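Local coordinates for lysozyme, putative (PDB 2WAG), which probably hydrolyses the glycan strands of bacterial cell-wall peptidoglycan as a family GH25 lysozyme, with retention of anomeric configuration, at residues A[139-151]-A[161-175]. Numbering follows the deposited sequence. Where two conformers were deposited one is given.
Sequences KKVILYATQEAYD and CDIWIRSVLTKPSLS. With SO4 (sulfate ion), chain F.
Y144 drives the edge of its ring into the indole face of W164, two neighbours in register on parallel strands: the planes stand at 79°, and Y144 CD1 sits 3.5 Å from W164 CD2. That register puts both on the sheet face that also carries I142 and D162; with CG anti to the backbone nitrogen in each, the rings lie on it edge to face. Their polar ends are held elsewhere, Y144 OH by Q184 and a water shared with R166 NH1, W164 NE1 by N204.

Strands 142-145 and 162-166 run nearly parallel, their backbones tied by five hydrogen bonds. The straightest, W164 N to L143 O, spans 2.8 Å at 173°. Helix 147-154 links them in a right-handed beta-alpha-beta crossover of the TIM-barrel-like fold of family GH25. On the opposite face, Y150 turns its ring from that helix towards the following loop, where L174 CD2 lies 3.8 Å from the ring centroid and 8° off its normal, a CH-pi contact; I163 CG2 meets the same ring obliquely at Y150 CE1. Beyond them S175 OG donates to D151 OD1 over 2.7 Å, approaching from above the carboxylate plane, and a water also bridges D151 OD1 to S175 N.

At the C-terminal strand end, in the R166 conformer modelled here, T146 CG2 rests over one guanidinium face, offset toward the rim, 3.5 Å from R166 NH1. Sulfate O1 lies at the guanidinium edge, in plane, 2.9 Å from R166 NH2, while sulfate O3 accepts from R166 NE and V168 N.

The chemistry thus changes from an aromatic pair away from the helix and a tyrosine packed on the helix side to an end that suits an anion, though the sulfate, probably from the crystallisation liquor, need not mark a natural ligand.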
# COMPACT_ATOMS: atom_id res chain seq x y z
N LYS A 139 -18.21 -9.42 -23.08
CA LYS A 139 -16.82 -8.99 -23.14
C LYS A 139 -15.94 -9.92 -22.32
O LYS A 139 -16.34 -10.36 -21.24
CB LYS A 139 -16.69 -7.57 -22.59
CG LYS A 139 -17.48 -6.53 -23.37
CD LYS A 139 -17.23 -5.14 -22.78
CE LYS A 139 -18.03 -4.05 -23.48
NZ LYS A 139 -17.43 -3.70 -24.80
N LYS A 140 -14.75 -10.21 -22.82
CA LYS A 140 -13.77 -11.03 -22.11
C LYS A 140 -13.43 -10.40 -20.77
O LYS A 140 -13.14 -9.20 -20.68
CB LYS A 140 -12.49 -11.19 -22.94
CG LYS A 140 -11.33 -11.76 -22.13
CD LYS A 140 -10.03 -11.74 -22.90
CE LYS A 140 -10.09 -12.59 -24.15
NZ LYS A 140 -8.82 -12.49 -24.92
N VAL A 141 -13.49 -11.19 -19.72
CA VAL A 141 -13.28 -10.70 -18.36
C VAL A 141 -11.79 -10.50 -18.07
O VAL A 141 -10.91 -11.25 -18.55
CB VAL A 141 -13.94 -11.66 -17.36
CG1 VAL A 141 -13.61 -11.29 -15.91
CG2 VAL A 141 -15.44 -11.69 -17.63
N ILE A 142 -11.51 -9.43 -17.32
CA ILE A 142 -10.16 -9.14 -16.84
C ILE A 142 -10.01 -9.61 -15.40
O ILE A 142 -10.89 -9.34 -14.58
CB ILE A 142 -9.91 -7.61 -16.88
CG1 ILE A 142 -10.00 -7.06 -18.32
CG2 ILE A 142 -8.55 -7.28 -16.29
CD1 ILE A 142 -10.30 -5.59 -18.35
N LEU A 143 -8.91 -10.31 -15.10
CA LEU A 143 -8.58 -10.65 -13.72
C LEU A 143 -7.43 -9.76 -13.25
O LEU A 143 -6.36 -9.77 -13.87
CB LEU A 143 -8.15 -12.11 -13.59
CG LEU A 143 -9.20 -13.14 -14.05
CD1 LEU A 143 -8.63 -14.54 -13.96
CD2 LEU A 143 -10.50 -13.02 -13.22
N TYR A 144 -7.67 -9.01 -12.17
CA TYR A 144 -6.59 -8.29 -11.49
C TYR A 144 -6.08 -9.17 -10.38
O TYR A 144 -6.88 -9.78 -9.65
CB TYR A 144 -7.13 -6.99 -10.89
CG TYR A 144 -6.15 -6.33 -9.94
CD1 TYR A 144 -5.23 -5.37 -10.39
CD2 TYR A 144 -6.15 -6.66 -8.58
CE1 TYR A 144 -4.35 -4.75 -9.49
CE2 TYR A 144 -5.26 -6.08 -7.69
CZ TYR A 144 -4.38 -5.11 -8.14
OH TYR A 144 -3.54 -4.50 -7.23
N ALA A 145 -4.80 -9.19 -10.22
CA ALA A 145 -4.18 -9.93 -9.11
C ALA A 145 -2.89 -9.30 -8.65
O ALA A 145 -2.24 -8.69 -9.42
CB ALA A 145 -3.91 -11.38 -9.51
N THR A 146 -2.58 -9.53 -7.38
CA THR A 146 -1.23 -9.28 -6.89
C THR A 146 -0.33 -10.46 -7.30
O THR A 146 -0.81 -11.54 -7.70
CB THR A 146 -1.25 -9.18 -5.37
OG1 THR A 146 -1.80 -10.40 -4.86
CG2 THR A 146 -2.09 -7.97 -4.91
N GLN A 147 0.98 -10.28 -7.19
CA GLN A 147 1.91 -11.35 -7.51
C GLN A 147 1.62 -12.63 -6.72
O GLN A 147 1.59 -13.72 -7.29
CB GLN A 147 3.36 -10.89 -7.26
CG GLN A 147 4.43 -11.88 -7.72
CD GLN A 147 5.82 -11.53 -7.20
OE1 GLN A 147 6.00 -11.15 -6.04
NE2 GLN A 147 6.82 -11.66 -8.06
N GLU A 148 1.39 -12.49 -5.42
CA GLU A 148 1.17 -13.69 -4.60
C GLU A 148 -0.13 -14.40 -4.98
O GLU A 148 -0.16 -15.64 -5.07
CB GLU A 148 1.21 -13.32 -3.11
CG GLU A 148 2.62 -12.93 -2.66
CD GLU A 148 2.73 -12.65 -1.20
OE1 GLU A 148 1.73 -12.18 -0.60
OE2 GLU A 148 3.83 -12.88 -0.64
N ALA A 149 -1.19 -13.64 -5.21
CA ALA A 149 -2.44 -14.25 -5.62
C ALA A 149 -2.34 -14.85 -7.02
O ALA A 149 -2.89 -15.92 -7.30
CB ALA A 149 -3.60 -13.25 -5.50
N TYR A 150 -1.63 -14.16 -7.92
CA TYR A 150 -1.44 -14.69 -9.25
C TYR A 150 -0.72 -16.03 -9.14
O TYR A 150 -1.15 -17.03 -9.73
CB TYR A 150 -0.62 -13.71 -10.10
CG TYR A 150 -0.49 -14.18 -11.53
CD1 TYR A 150 -1.46 -13.86 -12.47
CD2 TYR A 150 0.59 -14.97 -11.94
CE1 TYR A 150 -1.37 -14.31 -13.78
CE2 TYR A 150 0.70 -15.41 -13.26
CZ TYR A 150 -0.30 -15.09 -14.17
OH TYR A 150 -0.19 -15.52 -15.47
N ASP A 151 0.38 -16.07 -8.40
CA ASP A 151 1.18 -17.30 -8.37
C ASP A 151 0.42 -18.48 -7.77
O ASP A 151 0.61 -19.62 -8.19
CB ASP A 151 2.50 -17.06 -7.63
CG ASP A 151 3.46 -16.19 -8.43
OD1 ASP A 151 3.22 -15.94 -9.63
OD2 ASP A 151 4.47 -15.78 -7.82
N CYS A 161 -9.26 -15.24 -19.90
CA CYS A 161 -9.28 -13.87 -19.34
C CYS A 161 -8.06 -13.08 -19.75
O CYS A 161 -7.14 -13.63 -20.11
CB CYS A 161 -9.32 -13.89 -17.80
SG CYS A 161 -10.85 -14.74 -17.14
N ASP A 162 -8.13 -11.78 -19.63
CA ASP A 162 -6.91 -10.95 -19.70
C ASP A 162 -6.43 -10.65 -18.28
O ASP A 162 -7.23 -10.65 -17.34
CB ASP A 162 -7.21 -9.62 -20.40
CG ASP A 162 -7.27 -9.75 -21.92
OD1 ASP A 162 -6.79 -10.77 -22.45
OD2 ASP A 162 -7.75 -8.81 -22.57
N ILE A 163 -5.13 -10.42 -18.14
CA ILE A 163 -4.52 -10.23 -16.82
C ILE A 163 -4.12 -8.78 -16.58
O ILE A 163 -3.51 -8.12 -17.43
CB ILE A 163 -3.27 -11.13 -16.63
CG1 ILE A 163 -3.60 -12.61 -16.93
CG2 ILE A 163 -2.66 -10.94 -15.23
CD1 ILE A 163 -4.73 -13.16 -16.07
N TRP A 164 -4.51 -8.30 -15.40
CA TRP A 164 -4.11 -7.00 -14.91
C TRP A 164 -3.25 -7.27 -13.68
O TRP A 164 -3.75 -7.78 -12.67
CB TRP A 164 -5.36 -6.17 -14.60
CG TRP A 164 -5.17 -4.82 -13.98
CD1 TRP A 164 -4.00 -4.14 -13.73
CD2 TRP A 164 -6.23 -4.00 -13.50
NE1 TRP A 164 -4.29 -2.92 -13.12
CE2 TRP A 164 -5.65 -2.83 -12.95
CE3 TRP A 164 -7.63 -4.16 -13.44
CZ2 TRP A 164 -6.43 -1.82 -12.36
CZ3 TRP A 164 -8.39 -3.18 -12.87
CH2 TRP A 164 -7.80 -2.02 -12.32
N ILE A 165 -1.94 -7.01 -13.76
CA ILE A 165 -1.01 -7.40 -12.69
C ILE A 165 -0.55 -6.19 -11.88
O ILE A 165 -0.23 -5.14 -12.44
CB ILE A 165 0.22 -8.16 -13.29
CG1 ILE A 165 1.11 -8.74 -12.18
CG2 ILE A 165 1.02 -7.28 -14.26
CD1 ILE A 165 0.47 -9.84 -11.33
N ARG A 166 -0.51 -6.35 -10.56
CA ARG A 166 0.11 -5.33 -9.72
C ARG A 166 1.61 -5.55 -9.68
O ARG A 166 2.08 -6.65 -9.35
CB ARG A 166 -0.45 -5.37 -8.29
CG ARG A 166 0.01 -4.17 -7.46
CD ARG A 166 -0.40 -4.25 -5.99
NE ARG A 166 0.53 -5.09 -5.24
CZ ARG A 166 0.35 -5.49 -3.98
NH1 ARG A 166 -0.74 -5.14 -3.30
NH2 ARG A 166 1.27 -6.25 -3.40
N SER A 167 2.36 -4.50 -9.99
CA SER A 167 3.82 -4.55 -9.85
C SER A 167 4.34 -3.15 -9.53
O SER A 167 4.68 -2.38 -10.44
CB SER A 167 4.45 -5.09 -11.13
OG SER A 167 5.84 -5.31 -10.97
N VAL A 168 4.32 -2.80 -8.24
CA VAL A 168 4.61 -1.41 -7.83
C VAL A 168 6.06 -1.17 -7.45
O VAL A 168 6.42 -0.02 -7.17
CB VAL A 168 3.66 -0.92 -6.71
CG1 VAL A 168 2.20 -1.05 -7.13
CG2 VAL A 168 3.89 -1.62 -5.39
N LEU A 169 6.89 -2.21 -7.48
CA LEU A 169 8.31 -2.06 -7.13
C LEU A 169 9.26 -2.48 -8.25
O LEU A 169 10.46 -2.22 -8.18
CB LEU A 169 8.64 -2.88 -5.87
CG LEU A 169 7.98 -2.43 -4.57
CD1 LEU A 169 8.31 -3.41 -3.40
CD2 LEU A 169 8.40 -1.03 -4.25
N THR A 170 8.73 -3.16 -9.26
CA THR A 170 9.58 -3.68 -10.32
C THR A 170 8.87 -3.56 -11.65
O THR A 170 7.68 -3.29 -11.73
CB THR A 170 9.88 -5.19 -10.14
OG1 THR A 170 8.66 -5.95 -10.27
CG2 THR A 170 10.55 -5.51 -8.81
N LYS A 171 9.62 -3.79 -12.71
CA LYS A 171 9.01 -3.98 -14.01
C LYS A 171 8.08 -5.20 -13.97
O LYS A 171 8.26 -6.12 -13.17
CB LYS A 171 10.11 -4.21 -15.05
CG LYS A 171 11.01 -3.00 -15.25
CD LYS A 171 12.04 -3.22 -16.36
CE LYS A 171 12.45 -1.89 -16.96
NZ LYS A 171 12.55 -0.80 -15.95
N PRO A 172 7.04 -5.19 -14.80
CA PRO A 172 6.01 -6.22 -14.70
C PRO A 172 6.41 -7.52 -15.36
O PRO A 172 6.97 -7.53 -16.45
CB PRO A 172 4.83 -5.60 -15.45
CG PRO A 172 5.51 -4.72 -16.51
CD PRO A 172 6.72 -4.15 -15.80
N SER A 173 6.13 -8.64 -14.69
CA SER A 173 6.27 -9.95 -15.33
C SER A 173 5.52 -11.01 -14.57
O SER A 173 5.48 -11.02 -13.33
CB SER A 173 7.73 -10.37 -15.46
OG SER A 173 8.22 -10.81 -14.20
N LEU A 174 4.95 -11.93 -15.33
CA LEU A 174 4.13 -13.02 -14.79
C LEU A 174 4.98 -14.28 -14.76
O LEU A 174 5.73 -14.54 -15.70
CB LEU A 174 2.87 -13.22 -15.64
CG LEU A 174 1.95 -11.99 -15.71
CD1 LEU A 174 0.79 -12.22 -16.66
CD2 LEU A 174 1.46 -11.60 -14.31
N SER A 175 4.84 -15.06 -13.69
CA SER A 175 5.76 -16.18 -13.44
C SER A 175 5.63 -17.34 -14.44
O SER A 175 6.54 -18.16 -14.54
CB SER A 175 5.57 -16.72 -12.01
OG SER A 175 4.24 -17.15 -11.85
S SO4 F . 4.39 -5.47 -5.66
O1 SO4 F . 3.71 -6.60 -4.99
O2 SO4 F . 5.29 -6.19 -6.52
O3 SO4 F . 3.41 -4.74 -6.35
O4 SO4 F . 5.04 -4.87 -4.52
O HOH W 1 -11.16 -8.13 -22.24
O HOH W 2 -6.71 -14.10 -22.96
O HOH W 3 -3.52 -4.58 -4.41
O HOH W 4 1.86 -7.68 -6.70
O HOH W 5 6.61 -12.75 -10.76
O HOH W 6 3.86 -13.83 -11.23